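Local coordinates for kelch repeat and BTB domain-containing protein A55 (Vaccinia virus WR, PDB 6I2M) that probably serves as a substrate-specific adaptor of CUL3-containing E3 ubiquitin ligases, through which the virus directs host proteins to ubiquitination and proteasomal degradation, at residues A[88-96]-A[122-133]; A[143-151]-A[169-178]. All coordinates share one frame; numbering follows the deposited sequence.

Contact 1 (A[88-96]-A[122-133]); sequences NDNVKYILS and NCIDFYIYADKY
Asn88 reaches across to Asn122 at the start of a nearly parallel helix pair, 91-96 and 122-132 (20° between directions, axes 11.7 Å apart), which lie on helix 91-101 of the BTB domain and helix 120-132 of the BACK region. The two carboxamides arrive from opposite directions with their planes 43° apart, and Asn88 ND2 gives a weak, bent hydrogen bond to Asn122 OD1 (2.9 Å). Asn122 ND2 is held by the carbonyl of Asn117, which fixes the acceptor amide. Asn88 OD1 also lies at the edge of the Phe126 ring, and Val91 CG2 approaches the same rim at CZ.

One turn on, Lys92 carries much of the interface. Its CG stands anti to the backbone N (chi1 -161°) and the chain beyond is fully extended, a course that carries it across to the neighbouring helix, alongside the Tyr129 side chain. CG makes a CH-pi contact over one face of Tyr129, 4.0 Å from the ring centroid, while NZ travels on to a salt bridge with Asp125. The ammonium meets OD1 of Asp125 on the syn side at 2.8 Å, with OD2 a weaker second partner.

Leu95 turns CD2 to the edge of the same tyrosine, 3.7 Å from Tyr129 CE2, so the ring is touched on a face and at its rim. Finally, Ser96 OG and Tyr129 OH share a hydrogen bond of 3.0 Å in which either may donate, and the serine oxygen also lies over one face of Tyr133, displaced toward the rim and 3.3 Å from CE1.

Contact 2 (A[143-151]-A[169-178]); sequences FNTILQNIL and KILSDDMLNI
Asn177, at the centre of an inverse gamma turn, bonds to two successive carbonyls where the chain passes from helix 136-147 to helix 150-153: its backbone N donates to Leu147 O (2.8 Å) and its side-chain ND2 to Gln148 O (3.2 Å). Both bonds are fairly straight at the hydrogen, 160° and 165°, yet the amide nitrogen approaches Gln148 O from above the carbonyl plane. With CG anti to the backbone N (chi1 -171°), the carboxamide extends to that second carbonyl. These bonds tie the irregular chain after helix 164-171 to the break between the two helices.

Next to these bonds is an apolar cluster. Ile170 is a knob among Phe143, Ile146, Leu147 and Ile150, its CG2 lying 3.8 Å from both Leu147 CD1 and Ile150 CD1. The other Leu147 methyl, CD2, packs on Met175 CB, and Ile178 CG2 touches both Ile150 CG2 and Leu151 CG. At the outer end Lys169 passes over a face of the Phe143 ring, its NZ making an off-centre cation-pi contact and a salt bridge to Glu139. Helix 120-132 abuts Ile146 and Lys169 through Cys123 and Tyr127, while helix 184-195 meets Ile150, Leu151 and Ile178 through Ile187.

The two contacts follow one another along this BTB-BACK part of the protein, contact 1 closing before contact 2 opens, with their centres about 19 Å apart. Contact 1 lies near the middle of the chain, between the BTB domain and the BACK region; contact 2 lies wholly within that region, its centre about 24 Å from the centre of the chain. Consecutive helices 120-132 and 136-147 connect them: Tyr127 CB packs on Ile146 CD1 at 3.6 Å, and Tyr127 OH touches Lys169 CD. Helix 120-132 thus packs on both sides and couples the CUL3-binding BTB domain to the BACK helices; the Kelch repeats, supposed to recruit substrates, lie beyond this chain.

Contact 1 (A[88-96]-A[122-133])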
loop_
_atom_site.group_PDB
_atom_site.type_symbol
_atom_site.label_atom_id
_atom_site.label_comp_id
_atom_site.label_asym_id
_atom_site.label_seq_id
_atom_site.Cartn_x
_atom_site.Cartn_y
_atom_site.Cartn_z
ATOM N N ASN A 88 -12.638 21.764 10.573
ATOM C CA ASN A 88 -12.154 22.735 11.570
ATOM C C ASN A 88 -12.326 22.311 13.044
ATOM O O ASN A 88 -11.519 22.716 13.884
ATOM C CB ASN A 88 -12.805 24.106 11.332
ATOM C CG ASN A 88 -12.223 25.237 12.149
ATOM O OD1 ASN A 88 -11.032 25.558 12.066
ATOM N ND2 ASN A 88 -13.059 25.873 12.956
ATOM N N ASP A 89 -13.357 21.504 13.352
ATOM C CA ASP A 89 -13.650 21.051 14.712
ATOM C C ASP A 89 -12.849 19.822 15.167
ATOM O O ASP A 89 -12.447 19.777 16.332
ATOM C CB ASP A 89 -15.158 20.814 14.898
ATOM C CG ASP A 89 -16.004 22.060 14.714
ATOM O OD1 ASP A 89 -15.936 22.959 15.582
ATOM O OD2 ASP A 89 -16.739 22.133 13.706
ATOM N N ASN A 90 -12.624 18.831 14.275
ATOM C CA ASN A 90 -11.905 17.602 14.636
ATOM C C ASN A 90 -10.377 17.663 14.449
ATOM O O ASN A 90 -9.670 16.925 15.141
ATOM C CB ASN A 90 -12.488 16.366 13.924
ATOM C CG ASN A 90 -12.446 16.345 12.409
ATOM O OD1 ASN A 90 -11.569 16.921 11.753
ATOM N ND2 ASN A 90 -13.386 15.630 11.813
ATOM N N VAL A 91 -9.869 18.531 13.536
ATOM C CA VAL A 91 -8.430 18.686 13.222
ATOM C C VAL A 91 -7.564 19.004 14.455
ATOM O O VAL A 91 -6.394 18.615 14.493
ATOM C CB VAL A 91 -8.139 19.687 12.070
ATOM C CG1 VAL A 91 -8.590 19.124 10.729
ATOM C CG2 VAL A 91 -8.747 21.066 12.327
ATOM N N LYS A 92 -8.146 19.705 15.446
ATOM C CA LYS A 92 -7.517 20.087 16.709
ATOM C C LYS A 92 -7.134 18.833 17.512
ATOM O O LYS A 92 -6.040 18.773 18.075
ATOM C CB LYS A 92 -8.494 20.965 17.511
ATOM C CG LYS A 92 -7.857 21.796 18.614
ATOM C CD LYS A 92 -8.907 22.619 19.351
ATOM C CE LYS A 92 -8.313 23.426 20.477
ATOM N NZ LYS A 92 -9.346 24.216 21.195
ATOM N N TYR A 93 -8.025 17.823 17.529
ATOM C CA TYR A 93 -7.832 16.573 18.266
ATOM C C TYR A 93 -7.084 15.498 17.468
ATOM O O TYR A 93 -6.392 14.682 18.079
ATOM C CB TYR A 93 -9.171 16.043 18.812
ATOM C CG TYR A 93 -9.943 17.070 19.616
ATOM C CD1 TYR A 93 -9.616 17.336 20.943
ATOM C CD2 TYR A 93 -10.992 17.784 19.045
ATOM C CE1 TYR A 93 -10.315 18.289 21.683
ATOM C CE2 TYR A 93 -11.698 18.740 19.775
ATOM C CZ TYR A 93 -11.356 18.988 21.095
ATOM O OH TYR A 93 -12.052 19.927 21.820
ATOM N N ILE A 94 -7.207 15.500 16.120
ATOM C CA ILE A 94 -6.525 14.533 15.243
ATOM C C ILE A 94 -5.005 14.796 15.233
ATOM O O ILE A 94 -4.228 13.841 15.267
ATOM C CB ILE A 94 -7.160 14.441 13.817
ATOM C CG1 ILE A 94 -8.647 14.012 13.905
ATOM C CG2 ILE A 94 -6.380 13.466 12.905
ATOM C CD1 ILE A 94 -9.499 14.305 12.666
ATOM N N LEU A 95 -4.592 16.082 15.246
ATOM C CA LEU A 95 -3.183 16.484 15.272
ATOM C C LEU A 95 -2.485 16.066 16.578
ATOM O O LEU A 95 -1.354 15.580 16.521
ATOM C CB LEU A 95 -3.035 18.001 15.014
ATOM C CG LEU A 95 -1.610 18.586 14.993
ATOM C CD1 LEU A 95 -0.854 18.186 13.737
ATOM C CD2 LEU A 95 -1.643 20.088 15.103
ATOM N N SER A 96 -3.162 16.235 17.736
ATOM C CA SER A 96 -2.656 15.878 19.071
ATOM C C SER A 96 -2.338 14.386 19.189
ATOM O O SER A 96 -1.284 14.021 19.721
ATOM C CB SER A 96 -3.662 16.266 20.150
ATOM O OG SER A 96 -3.808 17.672 20.250
ATOM N N ASN A 122 -10.590 31.398 13.701
ATOM C CA ASN A 122 -9.866 30.175 14.055
ATOM C C ASN A 122 -8.571 30.417 14.835
ATOM O O ASN A 122 -8.352 29.755 15.850
ATOM C CB ASN A 122 -9.583 29.330 12.803
ATOM C CG ASN A 122 -10.809 28.857 12.054
ATOM O OD1 ASN A 122 -11.852 28.528 12.636
ATOM N ND2 ASN A 122 -10.703 28.796 10.737
ATOM N N CYS A 123 -7.718 31.354 14.354
ATOM C CA CYS A 123 -6.401 31.716 14.910
ATOM C C CYS A 123 -6.382 31.916 16.430
ATOM O O CYS A 123 -5.417 31.513 17.083
ATOM C CB CYS A 123 -5.832 32.935 14.191
ATOM S SG CYS A 123 -6.778 34.460 14.446
ATOM N N ILE A 124 -7.437 32.548 16.974
ATOM C CA ILE A 124 -7.616 32.829 18.401
ATOM C C ILE A 124 -7.653 31.522 19.235
ATOM O O ILE A 124 -7.101 31.487 20.336
ATOM C CB ILE A 124 -8.846 33.770 18.623
ATOM C CG1 ILE A 124 -8.938 34.269 20.082
ATOM C CG2 ILE A 124 -10.173 33.158 18.136
ATOM C CD1 ILE A 124 -9.316 35.727 20.210
ATOM N N ASP A 125 -8.242 30.446 18.674
ATOM C CA ASP A 125 -8.353 29.133 19.308
ATOM C C ASP A 125 -7.103 28.271 19.092
ATOM O O ASP A 125 -6.696 27.556 20.011
ATOM C CB ASP A 125 -9.618 28.407 18.806
ATOM C CG ASP A 125 -9.890 27.054 19.440
ATOM O OD1 ASP A 125 -9.800 26.950 20.685
ATOM O OD2 ASP A 125 -10.215 26.107 18.695
ATOM N N PHE A 126 -6.498 28.338 17.885
ATOM C CA PHE A 126 -5.309 27.561 17.522
ATOM C C PHE A 126 -4.025 28.002 18.241
ATOM O O PHE A 126 -3.086 27.206 18.325
ATOM C CB PHE A 126 -5.105 27.526 15.999
ATOM C CG PHE A 126 -6.036 26.577 15.281
ATOM C CD1 PHE A 126 -5.846 25.202 15.351
ATOM C CD2 PHE A 126 -7.097 27.059 14.525
ATOM C CE1 PHE A 126 -6.713 24.325 14.695
ATOM C CE2 PHE A 126 -7.962 26.180 13.864
ATOM C CZ PHE A 126 -7.762 24.819 13.950
ATOM N N TYR A 127 -3.981 29.245 18.766
ATOM C CA TYR A 127 -2.819 29.759 19.499
ATOM C C TYR A 127 -2.714 29.124 20.888
ATOM O O TYR A 127 -1.636 28.655 21.256
ATOM C CB TYR A 127 -2.840 31.298 19.581
ATOM C CG TYR A 127 -1.791 31.889 20.502
ATOM C CD1 TYR A 127 -0.474 32.048 20.082
ATOM C CD2 TYR A 127 -2.120 32.301 21.790
ATOM C CE1 TYR A 127 0.497 32.585 20.928
ATOM C CE2 TYR A 127 -1.157 32.833 22.648
ATOM C CZ TYR A 127 0.149 32.979 22.210
ATOM O OH TYR A 127 1.098 33.513 23.049
ATOM N N ILE A 128 -3.832 29.119 21.653
ATOM C CA ILE A 128 -3.935 28.540 23.003
ATOM C C ILE A 128 -3.668 27.021 22.934
ATOM O O ILE A 128 -3.070 26.457 23.854
ATOM C CB ILE A 128 -5.302 28.894 23.677
ATOM C CG1 ILE A 128 -5.622 30.409 23.552
ATOM C CG2 ILE A 128 -5.341 28.447 25.152
ATOM C CD1 ILE A 128 -7.111 30.784 23.650
ATOM N N TYR A 129 -4.080 26.386 21.815
ATOM C CA TYR A 129 -3.885 24.968 21.520
ATOM C C TYR A 129 -2.392 24.648 21.343
ATOM O O TYR A 129 -1.883 23.737 21.997
ATOM C CB TYR A 129 -4.695 24.566 20.268
ATOM C CG TYR A 129 -4.297 23.232 19.673
ATOM C CD1 TYR A 129 -4.638 22.038 20.297
ATOM C CD2 TYR A 129 -3.571 23.167 18.487
ATOM C CE1 TYR A 129 -4.262 20.809 19.763
ATOM C CE2 TYR A 129 -3.186 21.942 17.942
ATOM C CZ TYR A 129 -3.537 20.764 18.582
ATOM O OH TYR A 129 -3.172 19.549 18.055
ATOM N N ALA A 130 -1.700 25.401 20.464
ATOM C CA ALA A 130 -0.274 25.236 20.173
ATOM C C ALA A 130 0.628 25.624 21.355
ATOM O O ALA A 130 1.759 25.142 21.439
ATOM C CB ALA A 130 0.099 26.028 18.932
ATOM N N ASP A 131 0.123 26.479 22.270
ATOM C CA ASP A 131 0.828 26.915 23.479
ATOM C C ASP A 131 0.815 25.801 24.535
ATOM O O ASP A 131 1.696 25.761 25.395
ATOM C CB ASP A 131 0.196 28.202 24.039
ATOM C CG ASP A 131 0.943 28.827 25.204
ATOM O OD1 ASP A 131 2.105 29.244 25.010
ATOM O OD2 ASP A 131 0.361 28.905 26.307
ATOM N N LYS A 132 -0.185 24.901 24.465
ATOM C CA LYS A 132 -0.344 23.766 25.375
ATOM C C LYS A 132 0.385 22.524 24.840
ATOM O O LYS A 132 0.979 21.786 25.628
ATOM C CB LYS A 132 -1.842 23.462 25.585
ATOM C CG LYS A 132 -2.145 22.514 26.742
ATOM C CD LYS A 132 -3.590 22.041 26.712
ATOM C CE LYS A 132 -3.875 21.019 27.785
ATOM N NZ LYS A 132 -5.280 20.540 27.727
ATOM N N TYR A 133 0.334 22.299 23.511
ATOM C CA TYR A 133 0.932 21.135 22.850
ATOM C C TYR A 133 2.330 21.401 22.248
ATOM O O TYR A 133 2.825 20.584 21.465
ATOM C CB TYR A 133 -0.041 20.555 21.806
ATOM C CG TYR A 133 -1.257 19.894 22.421
ATOM C CD1 TYR A 133 -1.279 18.526 22.676
ATOM C CD2 TYR A 133 -2.386 20.637 22.755
ATOM C CE1 TYR A 133 -2.394 17.912 23.246
ATOM C CE2 TYR A 133 -3.507 20.036 23.325
ATOM C CZ TYR A 133 -3.507 18.673 23.567
ATOM O OH TYR A 133 -4.613 18.080 24.128
#

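Contact 2 (A[143-151]-A[169-178])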
loop_
_atom_site.group_PDB
_atom_site.type_symbol
_atom_site.label_atom_id
_atom_site.label_comp_id
_atom_site.label_asym_id
_atom_site.label_seq_id
_atom_site.Cartn_x
_atom_site.Cartn_y
_atom_site.Cartn_z
ATOM N N PHE A 143 -0.231 33.394 16.018
ATOM C CA PHE A 143 0.176 34.646 16.656
ATOM C C PHE A 143 0.171 35.776 15.621
ATOM O O PHE A 143 -0.333 36.861 15.914
ATOM C CB PHE A 143 1.569 34.490 17.289
ATOM C CG PHE A 143 2.077 35.668 18.085
ATOM C CD1 PHE A 143 1.716 35.837 19.417
ATOM C CD2 PHE A 143 2.960 36.581 17.521
ATOM C CE1 PHE A 143 2.202 36.916 20.159
ATOM C CE2 PHE A 143 3.443 37.662 18.262
ATOM C CZ PHE A 143 3.061 37.822 19.577
ATOM N N ASN A 144 0.707 35.508 14.409
ATOM C CA ASN A 144 0.756 36.464 13.299
ATOM C C ASN A 144 -0.646 36.794 12.781
ATOM O O ASN A 144 -0.914 37.950 12.447
ATOM C CB ASN A 144 1.640 35.939 12.158
ATOM C CG ASN A 144 3.109 35.804 12.493
ATOM O OD1 ASN A 144 3.711 36.646 13.174
ATOM N ND2 ASN A 144 3.724 34.739 12.004
ATOM N N THR A 145 -1.541 35.783 12.734
ATOM C CA THR A 145 -2.927 35.926 12.278
ATOM C C THR A 145 -3.775 36.665 13.340
ATOM O O THR A 145 -4.742 37.337 12.977
ATOM C CB THR A 145 -3.498 34.572 11.819
ATOM O OG1 THR A 145 -2.512 33.893 11.041
ATOM C CG2 THR A 145 -4.770 34.716 10.987
ATOM N N ILE A 146 -3.390 36.572 14.635
ATOM C CA ILE A 146 -4.058 37.286 15.732
ATOM C C ILE A 146 -3.680 38.772 15.647
ATOM O O ILE A 146 -4.560 39.629 15.725
ATOM C CB ILE A 146 -3.753 36.647 17.126
ATOM C CG1 ILE A 146 -4.701 35.464 17.392
ATOM C CG2 ILE A 146 -3.824 37.672 18.285
ATOM C CD1 ILE A 146 -4.204 34.468 18.412
ATOM N N LEU A 147 -2.376 39.054 15.452
ATOM C CA LEU A 147 -1.801 40.396 15.340
ATOM C C LEU A 147 -2.328 41.192 14.136
ATOM O O LEU A 147 -2.453 42.412 14.236
ATOM C CB LEU A 147 -0.262 40.314 15.330
ATOM C CG LEU A 147 0.463 40.663 16.643
ATOM C CD1 LEU A 147 0.219 39.622 17.727
ATOM C CD2 LEU A 147 1.952 40.788 16.416
ATOM N N GLN A 148 -2.662 40.506 13.018
ATOM C CA GLN A 148 -3.200 41.156 11.814
ATOM C C GLN A 148 -4.733 41.367 11.876
ATOM O O GLN A 148 -5.287 42.072 11.029
ATOM C CB GLN A 148 -2.764 40.427 10.521
ATOM C CG GLN A 148 -3.361 39.035 10.311
ATOM C CD GLN A 148 -2.748 38.301 9.139
ATOM O OE1 GLN A 148 -1.527 38.117 9.046
ATOM N NE2 GLN A 148 -3.589 37.845 8.224
ATOM N N ASN A 149 -5.400 40.778 12.891
ATOM C CA ASN A 149 -6.848 40.882 13.115
ATOM C C ASN A 149 -7.168 41.250 14.583
ATOM O O ASN A 149 -8.275 40.984 15.060
ATOM C CB ASN A 149 -7.548 39.571 12.710
ATOM C CG ASN A 149 -7.426 39.217 11.248
ATOM O OD1 ASN A 149 -7.970 39.892 10.367
ATOM N ND2 ASN A 149 -6.722 38.135 10.959
ATOM N N ILE A 150 -6.203 41.897 15.274
ATOM C CA ILE A 150 -6.239 42.311 16.685
ATOM C C ILE A 150 -7.511 43.105 17.074
ATOM O O ILE A 150 -8.174 42.722 18.040
ATOM C CB ILE A 150 -4.922 43.056 17.090
ATOM C CG1 ILE A 150 -4.914 43.449 18.591
ATOM C CG2 ILE A 150 -4.602 44.258 16.175
ATOM C CD1 ILE A 150 -3.527 43.662 19.211
ATOM N N LEU A 151 -7.854 44.177 16.331
ATOM C CA LEU A 151 -9.013 45.026 16.635
ATOM C C LEU A 151 -10.366 44.360 16.342
ATOM O O LEU A 151 -11.386 44.801 16.873
ATOM C CB LEU A 151 -8.903 46.400 15.945
ATOM C CG LEU A 151 -7.751 47.312 16.407
ATOM C CD1 LEU A 151 -7.671 48.557 15.553
ATOM C CD2 LEU A 151 -7.882 47.701 17.877
ATOM N N LYS A 169 2.817 39.275 25.433
ATOM C CA LYS A 169 3.525 38.834 24.224
ATOM C C LYS A 169 3.010 39.536 22.955
ATOM O O LYS A 169 3.813 39.878 22.083
ATOM C CB LYS A 169 3.424 37.303 24.075
ATOM C CG LYS A 169 4.452 36.694 23.128
ATOM C CD LYS A 169 4.187 35.218 22.882
ATOM C CE LYS A 169 5.128 34.644 21.855
ATOM N NZ LYS A 169 4.828 33.216 21.572
ATOM N N ILE A 170 1.682 39.749 22.863
ATOM C CA ILE A 170 1.016 40.405 21.731
ATOM C C ILE A 170 1.375 41.907 21.663
ATOM O O ILE A 170 1.797 42.384 20.607
ATOM C CB ILE A 170 -0.524 40.122 21.755
ATOM C CG1 ILE A 170 -0.825 38.668 21.314
ATOM C CG2 ILE A 170 -1.315 41.123 20.898
ATOM C CD1 ILE A 170 -2.173 38.077 21.798
ATOM N N LEU A 171 1.229 42.628 22.791
ATOM C CA LEU A 171 1.494 44.068 22.906
ATOM C C LEU A 171 2.987 44.431 23.040
ATOM O O LEU A 171 3.342 45.593 22.831
ATOM C CB LEU A 171 0.702 44.661 24.094
ATOM C CG LEU A 171 -0.827 44.524 24.070
ATOM C CD1 LEU A 171 -1.393 44.513 25.476
ATOM C CD2 LEU A 171 -1.475 45.634 23.255
ATOM N N SER A 172 3.841 43.440 23.386
ATOM C CA SER A 172 5.289 43.526 23.644
ATOM C C SER A 172 6.082 44.541 22.802
ATOM O O SER A 172 6.692 45.440 23.385
ATOM C CB SER A 172 5.938 42.149 23.517
ATOM O OG SER A 172 7.245 42.134 24.068
ATOM N N ASP A 173 6.104 44.392 21.460
ATOM C CA ASP A 173 6.897 45.284 20.612
ATOM C C ASP A 173 6.147 45.828 19.382
ATOM O O ASP A 173 5.610 46.934 19.458
ATOM C CB ASP A 173 8.237 44.620 20.207
ATOM C CG ASP A 173 8.179 43.139 19.850
ATOM O OD1 ASP A 173 7.094 42.665 19.433
ATOM O OD2 ASP A 173 9.219 42.458 19.974
ATOM N N ASP A 174 6.137 45.083 18.255
ATOM C CA ASP A 174 5.522 45.517 16.997
ATOM C C ASP A 174 4.740 44.408 16.267
ATOM O O ASP A 174 4.322 43.435 16.898
ATOM C CB ASP A 174 6.590 46.149 16.081
ATOM C CG ASP A 174 7.744 45.224 15.751
ATOM O OD1 ASP A 174 7.631 44.461 14.768
ATOM O OD2 ASP A 174 8.762 45.264 16.475
ATOM N N MET A 175 4.514 44.597 14.937
ATOM C CA MET A 175 3.805 43.726 13.982
ATOM C C MET A 175 2.266 43.709 14.190
ATOM O O MET A 175 1.543 43.229 13.313
ATOM C CB MET A 175 4.407 42.300 13.940
ATOM C CG MET A 175 4.163 41.547 12.635
ATOM S SD MET A 175 4.818 42.348 11.147
ATOM C CE MET A 175 4.338 41.160 9.922
ATOM N N LEU A 176 1.767 44.275 15.312
ATOM C CA LEU A 176 0.330 44.352 15.592
ATOM C C LEU A 176 -0.348 45.395 14.692
ATOM O O LEU A 176 0.024 46.571 14.710
ATOM C CB LEU A 176 0.006 44.545 17.098
ATOM C CG LEU A 176 0.618 45.733 17.863
ATOM C CD1 LEU A 176 -0.326 46.214 18.943
ATOM C CD2 LEU A 176 1.952 45.363 18.497
ATOM N N ASN A 177 -1.291 44.929 13.851
ATOM C CA ASN A 177 -2.011 45.744 12.870
ATOM C C ASN A 177 -2.968 46.755 13.514
ATOM O O ASN A 177 -4.169 46.499 13.648
ATOM C CB ASN A 177 -2.716 44.854 11.833
ATOM C CG ASN A 177 -3.309 45.581 10.644
ATOM O OD1 ASN A 177 -2.806 46.613 10.180
ATOM N ND2 ASN A 177 -4.393 45.039 10.110
ATOM N N ILE A 178 -2.411 47.910 13.915
ATOM C CA ILE A 178 -3.140 49.030 14.519
ATOM C C ILE A 178 -2.746 50.335 13.818
ATOM O O ILE A 178 -1.580 50.739 13.881
ATOM C CB ILE A 178 -3.038 49.091 16.078
ATOM C CG1 ILE A 178 -1.580 48.952 16.590
ATOM C CG2 ILE A 178 -3.963 48.056 16.726
ATOM C CD1 ILE A 178 -1.246 49.793 17.830
#